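Local coordinates for protein VIN1 (Oscarella pearsei, PDB 6BFI) that binds actin filaments and may play a role in cell-cell adhesion as a member of the vinculin/alpha-catenin family, at residues T41-V55 / M78-A92. Numbering follows the deposited sequence.
Sequences TPLVQGVGIAVTNLV and MQEVQQAAVFLSDAA
Val44 rests both its methyls on the Leu88 carbonyl of helix 78-92: CG1 lies 3.4 Å from Leu88 O and CG2 a little farther from it, while CG1 also meets Leu88 CB and CG2 reaches Ala92 CB at 4.0 Å. The neighbouring turn supplies Val47, whose CG1 touches Leu88 CD1 at 3.6 Å, the leucine side chain laid roughly perpendicular to the valine. Further along, Val51 CG1 fits between Val81 CG2 (3.7 Å) and the methyl of Ala85, because a chi1 of 170° turns this branch away from its own backbone N. Val55 and Val81 lie alongside with their side chains running opposite ways, Val55 CG2 3.9 Å from Val81 CG1. Gln82 packs here through its aliphatic part: the extended chain lies obliquely against Val55, its CG 3.7 Å from Val55 CG2 and its amide carbon beside CG1. Cutting Val44 back to an alanine would probably open a gap over the Leu88 carbonyl and leave the Ala92 methyl without its apolar neighbour.

The two helices run antiparallel, at 171° and 9.3 Å between axes, as neighbours in an all-helical bundle of the vinculin family. Helix 8-32 packs against Val44 and Val47, and helix 102-145 against Met78 and Val81. Gly48 lies opposite Ala85, and these small residues allow their CA atoms to come within 5.3 Å.

Polar groups play a lesser part, and no hydrogen bond joins the helices. Within helix 41-55, Thr52 OG1 donates to Gly48 O, which also accepts from Thr52 N on the opposite face of the carbonyl plane.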
ATOM      1  N   THR A  41     -33.125  32.399  14.605  1.00 72.03           N
ATOM      2  CA  THR A  41     -32.330  33.626  14.596  1.00 73.14           C
ATOM      3  C   THR A  41     -30.942  33.462  15.206  1.00 76.11           C
ATOM      4  O   THR A  41     -29.971  33.944  14.598  1.00 78.83           O
ATOM      5  CB  THR A  41     -33.114  34.748  15.289  1.00 75.71           C
ATOM      6  OG1 THR A  41     -34.315  35.018  14.555  1.00 76.28           O
ATOM      7  CG2 THR A  41     -32.278  36.019  15.367  1.00 78.01           C
ATOM      8  N   PRO A  42     -30.760  32.825  16.371  1.00 79.88           N
ATOM      9  CA  PRO A  42     -29.390  32.717  16.913  1.00 80.39           C
ATOM     10  C   PRO A  42     -28.443  31.932  16.018  1.00 77.52           C
ATOM     11  O   PRO A  42     -27.311  32.375  15.776  1.00 78.60           O
ATOM     12  CB  PRO A  42     -29.608  32.030  18.270  1.00 82.66           C
ATOM     13  CG  PRO A  42     -30.914  31.326  18.139  1.00 83.21           C
ATOM     14  CD  PRO A  42     -31.749  32.225  17.288  1.00 82.84           C
ATOM     15  N   LEU A  43     -28.879  30.775  15.516  1.00 75.15           N
ATOM     16  CA  LEU A  43     -28.023  29.967  14.651  1.00 72.68           C
ATOM     17  C   LEU A  43     -27.661  30.720  13.376  1.00 69.55           C
ATOM     18  O   LEU A  43     -26.507  30.684  12.924  1.00 75.13           O
ATOM     19  CB  LEU A  43     -28.726  28.650  14.322  1.00 74.31           C
ATOM     20  CG  LEU A  43     -27.898  27.366  14.334  1.00 78.29           C
ATOM     21  CD1 LEU A  43     -27.135  27.234  15.641  1.00 78.74           C
ATOM     22  CD2 LEU A  43     -28.802  26.162  14.121  1.00 80.14           C
ATOM     23  N   VAL A  44     -28.636  31.419  12.789  1.00 64.99           N
ATOM     24  CA  VAL A  44     -28.376  32.206  11.588  1.00 65.02           C
ATOM     25  C   VAL A  44     -27.405  33.339  11.892  1.00 67.35           C
ATOM     26  O   VAL A  44     -26.548  33.679  11.068  1.00 70.08           O
ATOM     27  CB  VAL A  44     -29.701  32.728  11.001  1.00 65.78           C
ATOM     28  CG1 VAL A  44     -29.439  33.769   9.927  1.00 63.55           C
ATOM     29  CG2 VAL A  44     -30.517  31.574  10.436  1.00 64.26           C
ATOM     30  N   GLN A  45     -27.513  33.936  13.081  1.00 67.78           N
ATOM     31  CA  GLN A  45     -26.553  34.962  13.476  1.00 70.37           C
ATOM     32  C   GLN A  45     -25.148  34.386  13.593  1.00 70.83           C
ATOM     33  O   GLN A  45     -24.171  35.027  13.189  1.00 70.19           O
ATOM     34  CB  GLN A  45     -26.979  35.606  14.796  1.00 74.21           C
ATOM     35  CG  GLN A  45     -28.084  36.638  14.657  1.00 81.82           C
ATOM     36  CD  GLN A  45     -28.434  37.296  15.978  1.00 89.49           C
ATOM     37  OE1 GLN A  45     -28.226  36.719  17.047  1.00 90.92           O
ATOM     38  NE2 GLN A  45     -28.965  38.513  15.912  1.00 93.02           N
ATOM     39  N   GLY A  46     -25.025  33.177  14.144  1.00 73.33           N
ATOM     40  CA  GLY A  46     -23.715  32.552  14.238  1.00 75.92           C
ATOM     41  C   GLY A  46     -23.099  32.293  12.877  1.00 76.69           C
ATOM     42  O   GLY A  46     -21.946  32.660  12.619  1.00 84.05           O
ATOM     43  N   VAL A  47     -23.867  31.664  11.981  1.00 70.66           N
ATOM     44  CA  VAL A  47     -23.366  31.410  10.632  1.00 68.45           C
ATOM     45  C   VAL A  47     -23.001  32.719   9.939  1.00 71.29           C
ATOM     46  O   VAL A  47     -21.952  32.825   9.292  1.00 72.95           O
ATOM     47  CB  VAL A  47     -24.398  30.608   9.818  1.00 62.54           C
ATOM     48  CG1 VAL A  47     -23.952  30.494   8.371  1.00 61.53           C
ATOM     49  CG2 VAL A  47     -24.590  29.234  10.428  1.00 62.60           C
ATOM     50  N   GLY A  48     -23.850  33.738  10.079  1.00 70.94           N
ATOM     51  CA  GLY A  48     -23.575  35.014   9.442  1.00 73.72           C
ATOM     52  C   GLY A  48     -22.340  35.701   9.988  1.00 76.52           C
ATOM     53  O   GLY A  48     -21.643  36.405   9.254  1.00 83.19           O
ATOM     54  N   ILE A  49     -22.051  35.512  11.277  1.00 75.14           N
ATOM     55  CA  ILE A  49     -20.856  36.116  11.855  1.00 74.87           C
ATOM     56  C   ILE A  49     -19.608  35.371  11.397  1.00 72.18           C
ATOM     57  O   ILE A  49     -18.574  35.989  11.111  1.00 75.21           O
ATOM     58  CB  ILE A  49     -20.973  36.168  13.390  1.00 75.53           C
ATOM     59  CG1 ILE A  49     -21.794  37.390  13.811  1.00 76.96           C
ATOM     60  CG2 ILE A  49     -19.599  36.193  14.046  1.00 77.07           C
ATOM     61  CD1 ILE A  49     -21.808  37.639  15.304  1.00 79.64           C
ATOM     62  N   ALA A  50     -19.682  34.039  11.304  1.00 66.22           N
ATOM     63  CA  ALA A  50     -18.564  33.289  10.738  1.00 63.95           C
ATOM     64  C   ALA A  50     -18.290  33.717   9.300  1.00 65.33           C
ATOM     65  O   ALA A  50     -17.129  33.920   8.910  1.00 69.45           O
ATOM     66  CB  ALA A  50     -18.845  31.788  10.806  1.00 61.76           C
ATOM     67  N   VAL A  51     -19.350  33.875   8.502  1.00 61.27           N
ATOM     68  CA  VAL A  51     -19.193  34.349   7.129  1.00 61.87           C
ATOM     69  C   VAL A  51     -18.572  35.740   7.113  1.00 61.96           C
ATOM     70  O   VAL A  51     -17.650  36.015   6.337  1.00 65.75           O
ATOM     71  CB  VAL A  51     -20.548  34.330   6.398  1.00 62.51           C
ATOM     72  CG1 VAL A  51     -20.446  35.056   5.064  1.00 62.15           C
ATOM     73  CG2 VAL A  51     -21.026  32.896   6.199  1.00 60.05           C
ATOM     74  N   THR A  52     -19.059  36.632   7.978  1.00 65.80           N
ATOM     75  CA  THR A  52     -18.562  38.005   7.995  1.00 73.29           C
ATOM     76  C   THR A  52     -17.084  38.058   8.361  1.00 75.75           C
ATOM     77  O   THR A  52     -16.317  38.825   7.769  1.00 74.95           O
ATOM     78  CB  THR A  52     -19.387  38.848   8.970  1.00 74.66           C
ATOM     79  OG1 THR A  52     -20.763  38.827   8.571  1.00 74.35           O
ATOM     80  CG2 THR A  52     -18.895  40.289   8.992  1.00 70.51           C
ATOM     81  N   ASN A  53     -16.661  37.241   9.326  1.00 81.82           N
ATOM     82  CA  ASN A  53     -15.269  37.283   9.760  1.00 88.73           C
ATOM     83  C   ASN A  53     -14.350  36.626   8.737  1.00 86.12           C
ATOM     84  O   ASN A  53     -13.214  37.076   8.538  1.00 89.47           O
ATOM     85  CB  ASN A  53     -15.126  36.627  11.131  1.00 95.57           C
ATOM     86  CG  ASN A  53     -15.806  37.428  12.222  1.00105.23           C
ATOM     87  OD1 ASN A  53     -15.773  38.658  12.222  1.00112.39           O
ATOM     88  ND2 ASN A  53     -16.439  36.731  13.155  1.00106.53           N
ATOM     89  N   LEU A  54     -14.815  35.562   8.074  1.00 79.81           N
ATOM     90  CA  LEU A  54     -14.026  34.992   6.985  1.00 75.98           C
ATOM     91  C   LEU A  54     -13.875  35.995   5.845  1.00 76.61           C
ATOM     92  O   LEU A  54     -12.792  36.126   5.256  1.00 67.18           O
ATOM     93  CB  LEU A  54     -14.668  33.695   6.496  1.00 70.70           C
ATOM     94  CG  LEU A  54     -13.791  32.803   5.611  1.00 69.63           C
ATOM     95  CD1 LEU A  54     -12.482  32.462   6.311  1.00 66.97           C
ATOM     96  CD2 LEU A  54     -14.536  31.535   5.220  1.00 65.40           C
ATOM     97  N   VAL A  55     -14.951  36.725   5.533  1.00 71.13           N
ATOM     98  CA  VAL A  55     -14.877  37.798   4.545  1.00 73.29           C
ATOM     99  C   VAL A  55     -13.933  38.896   5.016  1.00 79.52           C
ATOM    100  O   VAL A  55     -13.299  39.575   4.200  1.00 81.39           O
ATOM    101  CB  VAL A  55     -16.294  38.340   4.251  1.00 73.23           C
ATOM    102  CG1 VAL A  55     -16.237  39.655   3.483  1.00 76.45           C
ATOM    103  CG2 VAL A  55     -17.096  37.316   3.469  1.00 70.71           C
ATOM    104  N   MET A  78     -16.562  36.687  -2.444  1.00 71.72           N
ATOM    105  CA  MET A  78     -16.969  37.414  -1.241  1.00 74.83           C
ATOM    106  C   MET A  78     -18.440  37.811  -1.309  1.00 79.32           C
ATOM    107  O   MET A  78     -19.228  37.492  -0.407  1.00 80.68           O
ATOM    108  CB  MET A  78     -16.089  38.650  -1.045  1.00 80.00           C
ATOM    109  CG  MET A  78     -14.662  38.347  -0.620  1.00 81.35           C
ATOM    110  SD  MET A  78     -13.773  39.812  -0.044  1.00 90.83           S
ATOM    111  CE  MET A  78     -13.876  40.878  -1.476  1.00 90.21           C
ATOM    112  N   GLN A  79     -18.828  38.511  -2.380  1.00 84.04           N
ATOM    113  CA  GLN A  79     -20.216  38.930  -2.537  1.00 85.73           C
ATOM    114  C   GLN A  79     -21.157  37.733  -2.588  1.00 84.83           C
ATOM    115  O   GLN A  79     -22.282  37.803  -2.078  1.00 79.39           O
ATOM    116  CB  GLN A  79     -20.358  39.782  -3.799  1.00 89.50           C
ATOM    117  CG  GLN A  79     -21.670  40.539  -3.917  1.00 93.88           C
ATOM    118  CD  GLN A  79     -21.680  41.490  -5.101  1.00102.20           C
ATOM    119  OE1 GLN A  79     -21.013  41.251  -6.108  1.00103.78           O
ATOM    120  NE2 GLN A  79     -22.431  42.581  -4.982  1.00106.26           N
ATOM    121  N   GLU A  80     -20.712  36.626  -3.186  1.00 88.14           N
ATOM    122  CA  GLU A  80     -21.534  35.421  -3.235  1.00 89.05           C
ATOM    123  C   GLU A  80     -21.861  34.924  -1.830  1.00 80.27           C
ATOM    124  O   GLU A  80     -23.036  34.811  -1.449  1.00 80.67           O
ATOM    125  CB  GLU A  80     -20.811  34.338  -4.040  1.00 98.54           C
ATOM    126  CG  GLU A  80     -21.640  33.094  -4.311  1.00104.67           C
ATOM    127  CD  GLU A  80     -22.637  33.290  -5.435  1.00113.24           C
ATOM    128  OE1 GLU A  80     -22.507  34.285  -6.181  1.00119.17           O
ATOM    129  OE2 GLU A  80     -23.550  32.448  -5.574  1.00114.96           O
ATOM    130  N   VAL A  81     -20.825  34.633  -1.038  1.00 74.37           N
ATOM    131  CA  VAL A  81     -21.060  34.034   0.275  1.00 67.25           C
ATOM    132  C   VAL A  81     -21.796  35.008   1.192  1.00 65.08           C
ATOM    133  O   VAL A  81     -22.656  34.601   1.989  1.00 59.92           O
ATOM    134  CB  VAL A  81     -19.731  33.544   0.884  1.00 63.25           C
ATOM    135  CG1 VAL A  81     -18.777  34.700   1.121  1.00 66.59           C
ATOM    136  CG2 VAL A  81     -19.981  32.773   2.170  1.00 57.73           C
ATOM    137  N   GLN A  82     -21.500  36.309   1.083  1.00 67.95           N
ATOM    138  CA  GLN A  82     -22.240  37.283   1.880  1.00 69.06           C
ATOM    139  C   GLN A  82     -23.713  37.302   1.490  1.00 72.75           C
ATOM    140  O   GLN A  82     -24.593  37.428   2.354  1.00 71.38           O
ATOM    141  CB  GLN A  82     -21.621  38.674   1.733  1.00 68.78           C
ATOM    142  CG  GLN A  82     -20.364  38.872   2.569  1.00 69.41           C
ATOM    143  CD  GLN A  82     -19.824  40.285   2.496  1.00 78.00           C
ATOM    144  OE1 GLN A  82     -19.263  40.697   1.478  1.00 76.99           O
ATOM    145  NE2 GLN A  82     -19.986  41.037   3.579  1.00 77.87           N
ATOM    146  N   GLN A  83     -24.004  37.161   0.193  1.00 83.30           N
ATOM    147  CA  GLN A  83     -25.394  37.092  -0.244  1.00 81.58           C
ATOM    148  C   GLN A  83     -26.085  35.854   0.314  1.00 77.21           C
ATOM    149  O   GLN A  83     -27.266  35.907   0.681  1.00 80.29           O
ATOM    150  CB  GLN A  83     -25.466  37.109  -1.772  1.00 84.68           C
ATOM    151  CG  GLN A  83     -26.881  37.175  -2.317  1.00 91.22           C
ATOM    152  CD  GLN A  83     -27.666  38.344  -1.751  1.00 96.81           C
ATOM    153  OE1 GLN A  83     -27.369  39.505  -2.037  1.00 99.58           O
ATOM    154  NE2 GLN A  83     -28.671  38.042  -0.938  1.00 96.41           N
ATOM    155  N   ALA A  84     -25.365  34.730   0.395  1.00 71.67           N
ATOM    156  CA  ALA A  84     -25.949  33.534   1.000  1.00 67.83           C
ATOM    157  C   ALA A  84     -26.269  33.758   2.475  1.00 65.51           C
ATOM    158  O   ALA A  84     -27.327  33.331   2.964  1.00 60.34           O
ATOM    159  CB  ALA A  84     -25.008  32.343   0.830  1.00 65.83           C
ATOM    160  N   ALA A  85     -25.369  34.429   3.202  1.00 63.95           N
ATOM    161  CA  ALA A  85     -25.669  34.781   4.588  1.00 62.32           C
ATOM    162  C   ALA A  85     -26.915  35.658   4.677  1.00 63.97           C
ATOM    163  O   ALA A  85     -27.748  35.479   5.579  1.00 60.22           O
ATOM    164  CB  ALA A  85     -24.470  35.482   5.226  1.00 60.66           C
ATOM    165  N   VAL A  86     -27.064  36.608   3.747  1.00 65.50           N
ATOM    166  CA  VAL A  86     -28.281  37.417   3.706  1.00 69.95           C
ATOM    167  C   VAL A  86     -29.505  36.530   3.513  1.00 72.09           C
ATOM    168  O   VAL A  86     -30.546  36.732   4.155  1.00 71.84           O
ATOM    169  CB  VAL A  86     -28.181  38.486   2.603  1.00 72.96           C
ATOM    170  CG1 VAL A  86     -29.498  39.251   2.480  1.00 68.87           C
ATOM    171  CG2 VAL A  86     -27.024  39.435   2.885  1.00 72.03           C
ATOM    172  N   PHE A  87     -29.399  35.532   2.629  1.00 74.11           N
ATOM    173  CA  PHE A  87     -30.500  34.592   2.442  1.00 71.05           C
ATOM    174  C   PHE A  87     -30.843  33.879   3.742  1.00 69.35           C
ATOM    175  O   PHE A  87     -32.018  33.608   4.018  1.00 72.35           O
ATOM    176  CB  PHE A  87     -30.155  33.574   1.357  1.00 72.16           C
ATOM    177  CG  PHE A  87     -30.389  34.069  -0.040  1.00 79.07           C
ATOM    178  CD1 PHE A  87     -30.698  35.397  -0.279  1.00 81.72           C
ATOM    179  CD2 PHE A  87     -30.316  33.201  -1.115  1.00 82.83           C
ATOM    180  CE1 PHE A  87     -30.918  35.851  -1.564  1.00 85.23           C
ATOM    181  CE2 PHE A  87     -30.537  33.651  -2.404  1.00 86.63           C
ATOM    182  CZ  PHE A  87     -30.838  34.977  -2.627  1.00 86.20           C
ATOM    183  N   LEU A  88     -29.831  33.565   4.555  1.00 67.32           N
ATOM    184  CA  LEU A  88     -30.121  32.954   5.849  1.00 64.89           C
ATOM    185  C   LEU A  88     -30.857  33.922   6.769  1.00 63.76           C
ATOM    186  O   LEU A  88     -31.779  33.518   7.490  1.00 61.46           O
ATOM    187  CB  LEU A  88     -28.834  32.457   6.506  1.00 65.04           C
ATOM    188  CG  LEU A  88     -28.245  31.177   5.915  1.00 59.79           C
ATOM    189  CD1 LEU A  88     -27.232  30.575   6.872  1.00 63.16           C
ATOM    190  CD2 LEU A  88     -29.342  30.173   5.581  1.00 55.07           C
ATOM    191  N   SER A  89     -30.466  35.201   6.763  1.00 63.18           N
ATOM    192  CA  SER A  89     -31.168  36.184   7.587  1.00 66.37           C
ATOM    193  C   SER A  89     -32.635  36.297   7.183  1.00 67.08           C
ATOM    194  O   SER A  89     -33.540  36.231   8.030  1.00 72.63           O
ATOM    195  CB  SER A  89     -30.476  37.544   7.486  1.00 72.90           C
ATOM    196  OG  SER A  89     -29.135  37.467   7.934  1.00 75.48           O
ATOM    197  N   ASP A  90     -32.888  36.467   5.881  1.00 64.57           N
ATOM    198  CA  ASP A  90     -34.263  36.524   5.394  1.00 66.42           C
ATOM    199  C   ASP A  90     -35.027  35.256   5.752  1.00 71.24           C
ATOM    200  O   ASP A  90     -36.204  35.316   6.128  1.00 71.69           O
ATOM    201  CB  ASP A  90     -34.276  36.745   3.883  1.00 68.60           C
ATOM    202  CG  ASP A  90     -33.449  37.946   3.457  1.00 74.80           C
ATOM    203  OD1 ASP A  90     -33.194  38.832   4.302  1.00 78.93           O
ATOM    204  OD2 ASP A  90     -33.060  38.004   2.270  1.00 71.95           O
ATOM    205  N   ALA A  91     -34.371  34.097   5.647  1.00 67.14           N
ATOM    206  CA  ALA A  91     -35.017  32.841   6.014  1.00 66.43           C
ATOM    207  C   ALA A  91     -35.442  32.846   7.476  1.00 69.33           C
ATOM    208  O   ALA A  91     -36.557  32.423   7.807  1.00 72.08           O
ATOM    209  CB  ALA A  91     -34.082  31.667   5.733  1.00 59.14           C
ATOM    210  N   ALA A  92     -34.565  33.320   8.365  1.00 66.86           N
ATOM    211  CA  ALA A  92     -34.930  33.430   9.775  1.00 66.39           C
ATOM    212  C   ALA A  92     -36.153  34.320   9.953  1.00 72.07           C
ATOM    213  O   ALA A  92     -37.096  33.965  10.676  1.00 74.22           O
ATOM    214  CB  ALA A  92     -33.749  33.963  10.585  1.00 67.81           C
TER